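Local coordinates for invasion-associated protein (Mycobacterium tuberculosis, PDB 4LJ1) that probably binds peptidoglycan in the mycobacterial cell wall, using an NlpC/p60 domain adapted to a non-catalytic role, at residues D9-R14 / Q53-G58; V77-A82 / N122-Y127; R19-S24 / V44-S49; L100-G105 / V114-V119; K84-F89 / L128-G133. All coordinates share one frame; numbering follows the deposited sequence.

Interaction 1 (D9-R14 / Q53-G58); sequences DVVIAR and QYAYAG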
# COMPACT_ATOMS: atom_id res chain seq x y z
N ASP A 9 2.54 -12.98 -4.28
CA ASP A 9 2.92 -12.71 -5.67
C ASP A 9 1.73 -12.19 -6.49
O ASP A 9 1.89 -11.34 -7.36
CB ASP A 9 3.56 -13.94 -6.32
CG ASP A 9 4.97 -14.25 -5.79
OD1 ASP A 9 5.65 -13.35 -5.23
OD2 ASP A 9 5.41 -15.41 -5.94
N VAL A 10 0.53 -12.71 -6.23
CA VAL A 10 -0.68 -12.22 -6.89
C VAL A 10 -0.93 -10.75 -6.51
O VAL A 10 -1.22 -9.92 -7.36
CB VAL A 10 -1.93 -13.09 -6.54
CG1 VAL A 10 -3.21 -12.43 -7.00
CG2 VAL A 10 -1.79 -14.50 -7.14
N VAL A 11 -0.84 -10.44 -5.23
CA VAL A 11 -1.06 -9.08 -4.74
C VAL A 11 -0.06 -8.12 -5.38
O VAL A 11 -0.41 -7.03 -5.87
CB VAL A 11 -0.96 -9.08 -3.21
CG1 VAL A 11 -0.91 -7.66 -2.66
CG2 VAL A 11 -2.12 -9.84 -2.62
N ILE A 12 1.20 -8.53 -5.40
CA ILE A 12 2.22 -7.69 -5.99
C ILE A 12 2.01 -7.49 -7.49
O ILE A 12 2.15 -6.37 -8.01
CB ILE A 12 3.64 -8.22 -5.68
CG1 ILE A 12 3.99 -7.97 -4.20
CG2 ILE A 12 4.69 -7.55 -6.58
CD1 ILE A 12 5.24 -8.66 -3.69
N ALA A 13 1.69 -8.57 -8.21
CA ALA A 13 1.44 -8.45 -9.64
C ALA A 13 0.26 -7.51 -9.90
O ALA A 13 0.30 -6.73 -10.84
CB ALA A 13 1.15 -9.81 -10.24
N ARG A 14 -0.78 -7.56 -9.09
CA ARG A 14 -1.91 -6.63 -9.26
C ARG A 14 -1.47 -5.19 -9.08
O ARG A 14 -1.81 -4.33 -9.88
CB ARG A 14 -3.01 -6.93 -8.27
CG ARG A 14 -3.82 -8.15 -8.64
CD ARG A 14 -4.71 -8.60 -7.49
NE ARG A 14 -5.77 -7.65 -7.21
CZ ARG A 14 -7.00 -7.66 -7.75
NH1 ARG A 14 -7.38 -8.60 -8.60
NH2 ARG A 14 -7.86 -6.75 -7.39
N GLN A 53 -5.73 -1.12 -1.52
CA GLN A 53 -6.99 -1.90 -1.52
C GLN A 53 -7.12 -2.75 -2.78
O GLN A 53 -7.48 -3.92 -2.70
CB GLN A 53 -8.21 -1.00 -1.41
CG GLN A 53 -8.45 -0.36 -0.06
CD GLN A 53 -9.77 0.39 -0.01
OE1 GLN A 53 -10.23 0.92 -1.03
NE2 GLN A 53 -10.42 0.41 1.15
N TYR A 54 -6.82 -2.16 -3.92
CA TYR A 54 -6.90 -2.91 -5.17
C TYR A 54 -5.96 -4.12 -5.14
O TYR A 54 -6.34 -5.25 -5.47
CB TYR A 54 -6.54 -2.00 -6.36
CG TYR A 54 -6.54 -2.75 -7.68
CD1 TYR A 54 -7.73 -3.22 -8.22
CD2 TYR A 54 -5.34 -3.08 -8.33
CE1 TYR A 54 -7.73 -3.95 -9.40
CE2 TYR A 54 -5.33 -3.84 -9.50
CZ TYR A 54 -6.54 -4.25 -10.03
OH TYR A 54 -6.57 -5.00 -11.20
N ALA A 55 -4.72 -3.89 -4.74
CA ALA A 55 -3.73 -4.96 -4.74
C ALA A 55 -4.18 -6.10 -3.82
O ALA A 55 -4.21 -7.28 -4.23
CB ALA A 55 -2.34 -4.44 -4.35
N TYR A 56 -4.53 -5.77 -2.58
CA TYR A 56 -4.84 -6.79 -1.58
C TYR A 56 -6.19 -7.48 -1.80
O TYR A 56 -6.40 -8.56 -1.24
CB TYR A 56 -4.65 -6.27 -0.13
CG TYR A 56 -3.30 -6.71 0.40
CD1 TYR A 56 -3.08 -8.06 0.69
CD2 TYR A 56 -2.22 -5.83 0.55
CE1 TYR A 56 -1.84 -8.51 1.10
CE2 TYR A 56 -0.96 -6.29 0.97
CZ TYR A 56 -0.79 -7.63 1.25
OH TYR A 56 0.45 -8.11 1.65
N ALA A 57 -7.09 -6.92 -2.62
CA ALA A 57 -8.29 -7.65 -3.02
C ALA A 57 -7.89 -8.94 -3.75
O ALA A 57 -8.66 -9.89 -3.76
CB ALA A 57 -9.18 -6.77 -3.86
N GLY A 58 -6.68 -9.01 -4.31
CA GLY A 58 -6.19 -10.26 -4.93
C GLY A 58 -6.05 -11.42 -3.97
O GLY A 58 -6.06 -12.59 -4.38
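R14 reaches across to the backbone of Y54 where helix 9-14 packs against helix 53-57 in a roughly antiparallel helix pair of the NlpC/p60 domain. The two axes come within 7.6 Å at an angle of 144°. The two bonds form a side-on grip on a single acceptor: R14 NE lies 3.0 Å from Y54 O and R14 NH2 lies 2.9 Å from Y54 O. Both nitrogens approach from the same side of the carbonyl, moderately tilted from its plane, while the oxygen sits almost exactly in the guanidinium plane. Y54 O lies near the C-terminal end of its helix, where A57 N gives it only a weak bond, so the arginine supplies its stronger donors.

A bend at chi3 (68°) turns the guanidinium back over the Y54 ring as well. The planes are 30° apart, and R14 NH2 is 3.4 Å from Y54 CE1, above the rim of one face, a cation-pi stack. G58 N and A57 C occupy the opposite guanidinium face. The other half of the contact is apolar, with V11 CG1 packing on A55 CB at 3.9 Å. Among the remaining polar groups, Y56 OH is paired with G85 O and R14 O with S17 OG. V11 CG1 stands directly over the centre of the Y56 ring, 3.7 Å from its centroid, in a CH-pi contact.

Interaction 2 (V77-A82 / N122-Y127); sequences VLPQQA and NGMTPY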
# COMPACT_ATOMS: atom_id res chain seq x y z
N VAL A 77 5.51 -5.27 12.22
CA VAL A 77 6.76 -5.92 11.81
C VAL A 77 7.89 -4.87 11.86
O VAL A 77 7.78 -3.79 11.28
CB VAL A 77 6.62 -6.33 10.30
CG1 VAL A 77 7.94 -6.80 9.69
CG2 VAL A 77 5.50 -7.36 10.13
N LEU A 78 8.99 -5.16 12.53
CA LEU A 78 10.16 -4.29 12.50
C LEU A 78 10.82 -4.32 11.14
O LEU A 78 10.80 -5.34 10.46
CB LEU A 78 11.17 -4.71 13.59
CG LEU A 78 10.70 -4.44 15.03
CD1 LEU A 78 11.45 -5.32 16.02
CD2 LEU A 78 10.86 -2.96 15.36
N PRO A 79 11.43 -3.21 10.71
CA PRO A 79 12.05 -3.18 9.38
C PRO A 79 13.05 -4.30 9.09
O PRO A 79 13.11 -4.80 7.97
CB PRO A 79 12.71 -1.80 9.33
CG PRO A 79 11.83 -0.95 10.21
CD PRO A 79 11.40 -1.87 11.33
N GLN A 80 13.82 -4.72 10.09
CA GLN A 80 14.79 -5.78 9.87
C GLN A 80 14.18 -7.16 9.61
O GLN A 80 14.87 -8.10 9.23
CB GLN A 80 15.75 -5.86 11.06
CG GLN A 80 16.80 -4.75 11.06
CD GLN A 80 17.93 -5.03 10.08
OE1 GLN A 80 18.69 -6.01 10.23
NE2 GLN A 80 18.06 -4.18 9.07
N GLN A 81 12.86 -7.25 9.80
CA GLN A 81 12.09 -8.47 9.62
C GLN A 81 11.13 -8.33 8.41
O GLN A 81 10.30 -9.21 8.17
CB GLN A 81 11.30 -8.76 10.90
CG GLN A 81 12.20 -9.07 12.10
CD GLN A 81 11.52 -8.82 13.44
OE1 GLN A 81 12.19 -8.81 14.49
NE2 GLN A 81 10.21 -8.64 13.43
N ALA A 82 11.26 -7.26 7.63
CA ALA A 82 10.34 -6.98 6.50
C ALA A 82 10.40 -8.07 5.45
O ALA A 82 11.44 -8.66 5.19
CB ALA A 82 10.70 -5.65 5.87
N ASN A 122 12.65 8.75 5.44
CA ASN A 122 12.18 10.05 5.92
C ASN A 122 10.68 10.04 6.14
O ASN A 122 9.91 9.85 5.20
CB ASN A 122 12.51 11.19 4.96
CG ASN A 122 12.05 12.54 5.48
OD1 ASN A 122 12.45 12.94 6.57
ND2 ASN A 122 11.21 13.25 4.72
N GLY A 123 10.27 10.22 7.40
CA GLY A 123 8.87 10.24 7.77
C GLY A 123 8.25 8.86 7.92
O GLY A 123 7.06 8.76 8.22
N MET A 124 9.03 7.79 7.72
CA MET A 124 8.49 6.45 7.76
C MET A 124 8.08 6.08 9.17
O MET A 124 8.80 6.35 10.15
CB MET A 124 9.54 5.47 7.20
CG MET A 124 9.04 4.05 7.05
SD MET A 124 10.29 2.98 6.35
CE MET A 124 9.95 1.48 7.27
N THR A 125 6.93 5.45 9.29
CA THR A 125 6.42 4.96 10.54
C THR A 125 7.32 3.80 11.00
O THR A 125 7.83 3.06 10.17
CB THR A 125 4.95 4.55 10.30
OG1 THR A 125 4.23 5.55 9.55
CG2 THR A 125 4.24 4.27 11.58
N PRO A 126 7.57 3.63 12.32
CA PRO A 126 8.58 2.66 12.77
C PRO A 126 8.33 1.18 12.52
O PRO A 126 9.25 0.38 12.66
CB PRO A 126 8.68 2.90 14.28
CG PRO A 126 7.76 4.00 14.61
CD PRO A 126 7.18 4.58 13.38
N TYR A 127 7.09 0.81 12.27
CA TYR A 127 6.73 -0.57 11.96
C TYR A 127 6.10 -0.64 10.58
O TYR A 127 5.40 0.29 10.15
CB TYR A 127 5.70 -1.07 12.96
CG TYR A 127 6.19 -1.27 14.35
CD1 TYR A 127 6.97 -2.38 14.67
CD2 TYR A 127 5.85 -0.39 15.36
CE1 TYR A 127 7.38 -2.62 15.97
CE2 TYR A 127 6.27 -0.63 16.67
CZ TYR A 127 7.06 -1.73 16.95
OH TYR A 127 7.49 -1.95 18.22
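L78 and Y127 both turn CG anti to their carbonyl carbons (chi1 -69° in each), and with these torsions the two side chains lie side by side and point the same way. The leucine branch that does the touching is CD2, 3.5 Å from Y127 CE1, and CG follows at 3.9 Å from that same CE1. This branch approaches the aromatic ring obliquely. V77 O is a different neighbour: it lies at the ring's edge, near the plane, with Y127 CD1 3.8 Å from V77 O. The same carbonyl oxygen receives a C-H...O contact from Y127 CA at 3.5 Å, although the angle of 125° at the hydrogen makes this a bent approach.

Further along, P79 meets the second segment with its ring. P79 CD rests 3.4 Å from P126 O, and P79 CG approaches M124 CE at 4.3 Å. The methionine reaches that far because its first two torsions are extended, which carries its terminal methyl out toward the proline. Across the interface the evidence is therefore of van der Waals and C-H...O packing at a partly open surface, with the Y127 hydroxyl bonded instead to the chain's terminal oxygen, A147 OXT.

The contact joins the turn after strand 75-77 to the loop that leads into strand 128-130, next to the backbone bond between V77 and L128. T125 and Y127 also pack on Y71 of helix 67-73, and M124 lies on I88 and Y90 of strand 87-90.

Interaction 3 (R19-S24 / V44-S49); sequences RGVPFS and VGFDAS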
# COMPACT_ATOMS: atom_id res chain seq x y z
N ARG A 19 1.15 0.38 -12.71
CA ARG A 19 2.20 1.36 -12.89
C ARG A 19 1.83 2.35 -13.99
O ARG A 19 1.31 1.97 -15.04
CB ARG A 19 3.52 0.69 -13.26
CG ARG A 19 4.23 0.08 -12.05
CD ARG A 19 5.44 -0.72 -12.44
NE ARG A 19 5.08 -2.00 -13.04
CZ ARG A 19 5.98 -2.89 -13.44
NH1 ARG A 19 5.59 -4.05 -13.95
NH2 ARG A 19 7.28 -2.65 -13.31
N GLY A 20 2.05 3.63 -13.71
CA GLY A 20 1.76 4.71 -14.63
C GLY A 20 0.36 5.28 -14.50
O GLY A 20 0.10 6.31 -15.11
N VAL A 21 -0.54 4.64 -13.77
CA VAL A 21 -1.86 5.22 -13.55
C VAL A 21 -1.71 6.49 -12.73
O VAL A 21 -0.97 6.50 -11.75
CB VAL A 21 -2.79 4.19 -12.86
CG1 VAL A 21 -4.08 4.86 -12.40
CG2 VAL A 21 -3.10 3.01 -13.78
N PRO A 22 -2.37 7.59 -13.12
CA PRO A 22 -2.20 8.84 -12.37
C PRO A 22 -2.73 8.83 -10.95
O PRO A 22 -3.69 8.14 -10.63
CB PRO A 22 -2.96 9.89 -13.21
CG PRO A 22 -3.30 9.25 -14.46
CD PRO A 22 -3.20 7.77 -14.33
N PHE A 23 -2.12 9.68 -10.13
CA PHE A 23 -2.72 10.05 -8.86
C PHE A 23 -4.09 10.69 -9.09
O PHE A 23 -4.26 11.54 -9.99
CB PHE A 23 -1.82 11.05 -8.12
CG PHE A 23 -2.43 11.55 -6.84
CD1 PHE A 23 -2.45 10.75 -5.71
CD2 PHE A 23 -3.09 12.76 -6.80
CE1 PHE A 23 -3.06 11.20 -4.53
CE2 PHE A 23 -3.70 13.19 -5.63
CZ PHE A 23 -3.69 12.41 -4.51
N SER A 24 -5.04 10.35 -8.24
CA SER A 24 -6.33 11.03 -8.20
C SER A 24 -6.79 11.02 -6.75
O SER A 24 -6.91 9.98 -6.13
CB SER A 24 -7.36 10.31 -9.08
OG SER A 24 -8.56 11.07 -9.09
N VAL A 44 -9.19 9.66 -13.73
CA VAL A 44 -9.28 8.24 -13.40
C VAL A 44 -7.92 7.80 -12.86
O VAL A 44 -6.93 7.76 -13.57
CB VAL A 44 -9.69 7.40 -14.64
CG1 VAL A 44 -9.78 5.93 -14.27
CG2 VAL A 44 -11.01 7.89 -15.24
N GLY A 45 -7.87 7.42 -11.59
CA GLY A 45 -6.62 7.07 -10.99
C GLY A 45 -6.76 6.47 -9.61
O GLY A 45 -7.79 5.91 -9.22
N PHE A 46 -5.65 6.58 -8.85
CA PHE A 46 -5.56 6.04 -7.48
C PHE A 46 -4.99 7.09 -6.53
O PHE A 46 -4.13 7.86 -6.92
CB PHE A 46 -4.56 4.87 -7.42
CG PHE A 46 -5.07 3.56 -7.98
CD1 PHE A 46 -6.00 2.80 -7.28
CD2 PHE A 46 -4.55 3.06 -9.16
CE1 PHE A 46 -6.42 1.58 -7.76
CE2 PHE A 46 -4.98 1.84 -9.63
CZ PHE A 46 -5.90 1.10 -8.92
N ASP A 47 -5.44 7.01 -5.28
CA ASP A 47 -4.61 7.49 -4.19
C ASP A 47 -3.91 6.29 -3.54
O ASP A 47 -4.09 5.14 -3.95
CB ASP A 47 -5.37 8.37 -3.20
CG ASP A 47 -6.43 7.66 -2.40
OD1 ASP A 47 -6.62 6.43 -2.54
OD2 ASP A 47 -7.14 8.36 -1.65
N ALA A 48 -3.05 6.54 -2.55
CA ALA A 48 -2.23 5.47 -1.98
C ALA A 48 -3.10 4.35 -1.42
O ALA A 48 -2.88 3.16 -1.67
CB ALA A 48 -1.31 6.01 -0.89
N SER A 49 -4.13 4.72 -0.67
CA SER A 49 -5.06 3.77 -0.07
C SER A 49 -5.80 2.94 -1.11
O SER A 49 -6.00 1.73 -0.96
CB SER A 49 -6.06 4.53 0.82
OG SER A 49 -5.36 4.86 2.01
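The rings of F23 and F46 are each met obliquely: F46 O and D47 CB approach the first, V21 CG1 the second, with V21 CG1 3.7 Å from F46 CD2. They accompany a single beta bridge between F23 and F46 that leads into helix 48-57 of the NlpC/p60 domain. F46 N donates to P22 O at 3.1 Å, and S24 N donates to F46 O at 3.0 Å. Two C-H...O contacts tighten the crossing: G45 CA lies 3.1 Å from P22 O, and F23 CA lies 3.2 Å from F46 O. G45 presents no side chain where P22 O presses in.

D47 occupies the N-cap position, followed by A48 and S49. In catalytic relatives this family segment carries the nucleophilic cysteine after the aspartate, so an alanine here is consistent with the protein's non-catalytic character. Chi1 of 67° holds the D47 carboxylate between its backbone N and carbonyl carbon, and D47 OD1 caps G50 N while also bridging to R65 NH2. D47 CB sits 3.9 Å from F23 CE1.

Interaction 4 (L100-G105 / V114-V119); sequences LYLGKG and VQVSPV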
# COMPACT_ATOMS: atom_id res chain seq x y z
N LEU A 100 3.40 -0.30 -0.74
CA LEU A 100 3.53 -1.76 -0.73
C LEU A 100 5.01 -2.13 -0.87
O LEU A 100 5.66 -1.79 -1.86
CB LEU A 100 2.74 -2.34 -1.91
CG LEU A 100 2.71 -3.87 -2.06
CD1 LEU A 100 2.04 -4.55 -0.87
CD2 LEU A 100 2.04 -4.27 -3.36
N TYR A 101 5.57 -2.83 0.13
CA TYR A 101 6.96 -3.25 0.05
C TYR A 101 7.11 -4.38 -0.95
O TYR A 101 6.37 -5.35 -0.91
CB TYR A 101 7.48 -3.68 1.43
CG TYR A 101 8.98 -3.94 1.46
CD1 TYR A 101 9.87 -3.06 0.87
CD2 TYR A 101 9.51 -5.07 2.06
CE1 TYR A 101 11.22 -3.29 0.87
CE2 TYR A 101 10.88 -5.28 2.09
CZ TYR A 101 11.74 -4.40 1.47
OH TYR A 101 13.12 -4.59 1.45
N LEU A 102 8.10 -4.26 -1.83
CA LEU A 102 8.33 -5.24 -2.90
C LEU A 102 9.52 -6.14 -2.63
O LEU A 102 9.78 -7.04 -3.43
CB LEU A 102 8.56 -4.52 -4.22
CG LEU A 102 7.43 -3.61 -4.70
CD1 LEU A 102 7.84 -2.81 -5.92
CD2 LEU A 102 6.16 -4.42 -4.99
N GLY A 103 10.21 -5.92 -1.52
CA GLY A 103 11.48 -6.56 -1.25
C GLY A 103 12.63 -5.81 -1.88
O GLY A 103 12.44 -4.92 -2.74
N LYS A 104 13.85 -6.17 -1.47
CA LYS A 104 15.08 -5.60 -2.05
C LYS A 104 15.12 -4.05 -2.03
O LYS A 104 15.66 -3.40 -2.92
CB LYS A 104 15.28 -6.14 -3.47
CG LYS A 104 15.51 -7.65 -3.53
CD LYS A 104 15.68 -8.13 -4.97
CE LYS A 104 16.37 -9.49 -5.04
NZ LYS A 104 15.82 -10.47 -4.06
N GLY A 105 14.53 -3.47 -0.99
CA GLY A 105 14.63 -2.04 -0.78
C GLY A 105 13.74 -1.20 -1.68
O GLY A 105 13.96 0.01 -1.79
N VAL A 114 1.33 5.91 -10.15
CA VAL A 114 1.72 4.68 -9.50
C VAL A 114 3.10 4.27 -10.02
O VAL A 114 3.34 4.24 -11.24
CB VAL A 114 0.71 3.54 -9.83
CG1 VAL A 114 1.19 2.22 -9.24
CG2 VAL A 114 -0.70 3.88 -9.32
N GLN A 115 4.04 4.01 -9.11
CA GLN A 115 5.43 3.81 -9.50
C GLN A 115 6.21 3.03 -8.47
O GLN A 115 5.89 3.07 -7.29
CB GLN A 115 6.12 5.15 -9.75
CG GLN A 115 6.23 5.98 -8.49
CD GLN A 115 6.47 7.45 -8.75
OE1 GLN A 115 6.45 7.92 -9.88
NE2 GLN A 115 6.74 8.19 -7.68
N VAL A 116 7.25 2.33 -8.93
CA VAL A 116 8.21 1.68 -8.06
C VAL A 116 9.30 2.70 -7.73
O VAL A 116 9.80 3.40 -8.60
CB VAL A 116 8.82 0.44 -8.73
CG1 VAL A 116 9.92 -0.16 -7.87
CG2 VAL A 116 7.75 -0.60 -9.06
N SER A 117 9.68 2.77 -6.46
CA SER A 117 10.70 3.71 -5.96
C SER A 117 11.48 3.06 -4.84
O SER A 117 10.93 2.25 -4.12
CB SER A 117 10.04 4.93 -5.32
OG SER A 117 9.09 5.57 -6.13
N PRO A 118 12.73 3.45 -4.60
CA PRO A 118 13.42 2.95 -3.41
C PRO A 118 12.68 3.38 -2.15
O PRO A 118 12.13 4.48 -2.10
CB PRO A 118 14.79 3.61 -3.51
CG PRO A 118 15.00 3.86 -4.96
CD PRO A 118 13.64 4.17 -5.50
N VAL A 119 12.66 2.52 -1.14
CA VAL A 119 12.07 2.88 0.13
C VAL A 119 12.77 4.13 0.70
O VAL A 119 14.02 4.24 0.63
CB VAL A 119 12.19 1.73 1.13
CG1 VAL A 119 11.70 2.15 2.52
CG2 VAL A 119 11.44 0.50 0.63
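V119 turns its side chain toward the loop around G105, and each atom along it can be assigned a neighbour. CB lies 3.8 Å from G105 O. Chi1 (174°) sets CG2 anti to the carbonyl carbon and beside the backbone N, and this branch does the closest touching: V119 CG2 is 3.5 Å from G105 O and 3.8 Å from Y101 CE1. The valine and the tyrosine side chains cross at about a right angle, with the methyl meeting the ring obliquely. The other branch, V119 CG1, leads beyond the two segments to the sulfur of M124.

The backbone of the same residue provides the polar link. V119 N lies 2.9 Å from G105 O in a nearly straight hydrogen bond (170° at the hydrogen). P118 CA adds a C-H...O contact to this oxygen at 3.4 Å. Y101 in turn holds the G105 loop through its tip, because G105 N donates to Y101 OH at 3.0 Å. Thus G105 is fastened at both its N and its O.

Farther along the strands, L102 CD1 meets V116 CG2 at 3.8 Å, the two side chains reaching past strand 106-110, which lies between strands 97-103 and 114-118 in the sheet. The chemistry implies a division of labour: two directional bonds fix the tight turn at G105, the V119 methyl and the Y101 ring pack beside it, and L102 and V116 form a separate apolar contact, without any charged pair between the segments.

Interaction 5 (K84-F89 / L128-G133); sequences KGDLIF and LVRVLG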
# COMPACT_ATOMS: atom_id res chain seq x y z
N LYS A 84 8.55 -8.95 1.36
CA LYS A 84 7.72 -8.46 0.29
C LYS A 84 6.25 -8.73 0.59
O LYS A 84 5.87 -9.76 1.15
CB LYS A 84 8.16 -8.99 -1.07
CG LYS A 84 8.02 -10.47 -1.34
CD LYS A 84 8.38 -10.74 -2.82
CE LYS A 84 8.80 -12.17 -3.10
NZ LYS A 84 9.16 -12.32 -4.54
N GLY A 85 5.42 -7.74 0.26
CA GLY A 85 4.00 -7.76 0.56
C GLY A 85 3.64 -7.00 1.83
O GLY A 85 2.48 -6.63 2.01
N ASP A 86 4.60 -6.77 2.71
CA ASP A 86 4.32 -5.97 3.90
C ASP A 86 3.99 -4.53 3.45
O ASP A 86 4.45 -4.08 2.41
CB ASP A 86 5.53 -5.96 4.83
CG ASP A 86 5.80 -7.28 5.52
OD1 ASP A 86 4.93 -8.19 5.50
OD2 ASP A 86 6.89 -7.40 6.14
N LEU A 87 3.24 -3.84 4.28
CA LEU A 87 2.88 -2.43 4.03
C LEU A 87 3.80 -1.50 4.81
O LEU A 87 4.07 -1.72 6.00
CB LEU A 87 1.44 -2.21 4.47
CG LEU A 87 0.36 -3.01 3.73
CD1 LEU A 87 -1.00 -2.70 4.34
CD2 LEU A 87 0.39 -2.68 2.24
N ILE A 88 4.29 -0.49 4.12
CA ILE A 88 5.10 0.59 4.66
C ILE A 88 4.19 1.80 4.87
O ILE A 88 3.34 2.08 4.02
CB ILE A 88 6.23 0.94 3.68
CG1 ILE A 88 7.24 -0.21 3.57
CG2 ILE A 88 6.94 2.24 4.09
CD1 ILE A 88 8.14 -0.12 2.36
N PHE A 89 4.38 2.50 5.97
CA PHE A 89 3.58 3.68 6.28
C PHE A 89 4.45 4.91 6.49
O PHE A 89 5.63 4.81 6.85
CB PHE A 89 2.72 3.44 7.52
CG PHE A 89 1.71 2.36 7.34
CD1 PHE A 89 2.05 1.04 7.51
CD2 PHE A 89 0.41 2.67 6.99
CE1 PHE A 89 1.12 0.03 7.31
CE2 PHE A 89 -0.53 1.67 6.80
CZ PHE A 89 -0.17 0.35 6.95
N LEU A 128 6.34 -1.75 9.87
CA LEU A 128 5.55 -2.17 8.73
C LEU A 128 4.36 -2.98 9.25
O LEU A 128 4.33 -3.38 10.43
CB LEU A 128 6.38 -3.00 7.75
CG LEU A 128 7.51 -2.30 6.97
CD1 LEU A 128 8.74 -2.10 7.85
CD2 LEU A 128 7.86 -3.07 5.70
N VAL A 129 3.41 -3.27 8.36
CA VAL A 129 2.31 -4.16 8.70
C VAL A 129 2.35 -5.38 7.81
O VAL A 129 2.47 -5.27 6.59
CB VAL A 129 0.94 -3.47 8.55
CG1 VAL A 129 -0.21 -4.48 8.47
CG2 VAL A 129 0.76 -2.48 9.69
N ARG A 130 2.20 -6.55 8.41
CA ARG A 130 2.04 -7.79 7.68
C ARG A 130 0.56 -8.15 7.64
O ARG A 130 -0.07 -8.39 8.65
CB ARG A 130 2.81 -8.93 8.33
CG ARG A 130 2.75 -10.20 7.48
CD ARG A 130 3.95 -11.07 7.63
NE ARG A 130 5.16 -10.34 7.37
CZ ARG A 130 6.31 -10.55 7.99
NH1 ARG A 130 6.46 -11.54 8.87
NH2 ARG A 130 7.33 -9.78 7.68
N VAL A 131 0.03 -8.23 6.44
CA VAL A 131 -1.37 -8.45 6.22
C VAL A 131 -1.70 -9.95 6.19
O VAL A 131 -2.67 -10.39 6.80
CB VAL A 131 -1.77 -7.80 4.87
CG1 VAL A 131 -3.23 -8.05 4.55
CG2 VAL A 131 -1.47 -6.32 4.91
N LEU A 132 -0.86 -10.72 5.51
CA LEU A 132 -1.14 -12.14 5.33
C LEU A 132 -0.59 -13.00 6.45
O LEU A 132 0.52 -12.77 6.92
CB LEU A 132 -0.58 -12.61 3.99
CG LEU A 132 -1.27 -11.94 2.80
CD1 LEU A 132 -0.57 -12.26 1.49
CD2 LEU A 132 -2.73 -12.35 2.74
N GLY A 133 -1.39 -13.98 6.87
CA GLY A 133 -1.00 -14.91 7.92
C GLY A 133 -1.41 -14.39 9.28
O GLY A 133 -1.91 -15.15 10.10
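Strands 87-89 and 128-130 run antiparallel, 153° between their directions, and meet at the hydrogen-bonded pair L87-V129, where L87 N to V129 O is 2.8 Å and V129 N to L87 O is 2.9 Å.

Next to this pair, R130 grips D86 side-on with two nitrogens, one to each oxygen. R130 NE to D86 OD1 measures 2.9 Å, and R130 NH2 to D86 OD2 also measures 2.9 Å. Each oxygen uses its syn lone pair, and the carboxylate and guanidinium planes are only 18° apart, so this is a nearly coplanar bidentate salt bridge. The bend of the arginine at chi3 (-54°) brings NE and NH2 round to face the acid. Each partner has a second bond, D86 OD2 with R83 N and R130 NH2 with Q81 O, which should further limit rotation of both groups.

Apolar contacts flank the L87-V129 pair. L128 CD2 packs on I88 CG1 at 3.6 Å and on D86 CB at 3.8 Å, the leucine and isoleucine pointing the same way. F89 CE1 meets V129 CG2 at 3.5 Å, and L87 CD1 meets V131 CG2 at 3.7 Å, so these two valines each use the branch lying beside their backbone N.

The beta bridge ties the edge strand 87-90 of the four-stranded sheet to the 75-77/128-130 pair. L87 and V131 also reach Y56 of helix 48-57, F89 stands edge-to-face with Y71, and L132 packs on helix 5-16.

Interactions 1 and 3 share helix 48-57, from its N-cap in 44-49 to its later part in 53-58, with centres 15 Å apart; they touch where Y54 CB lies 3.8 Å from F46 CE1. Interaction 4 lies inside the loop closed by interaction 5, and the backbones of Y101, G85 and D86 bond the two together. Interaction 1 meets interaction 5 where Y56 CE1 packs 3.7 Å from V131 CG1. Interaction 2 alternates with interaction 5 along the chain, centres 10 Å apart, and lies about 12 Å by nearest atoms from interaction 3, which holds A48, the position probably equivalent to the nucleophile.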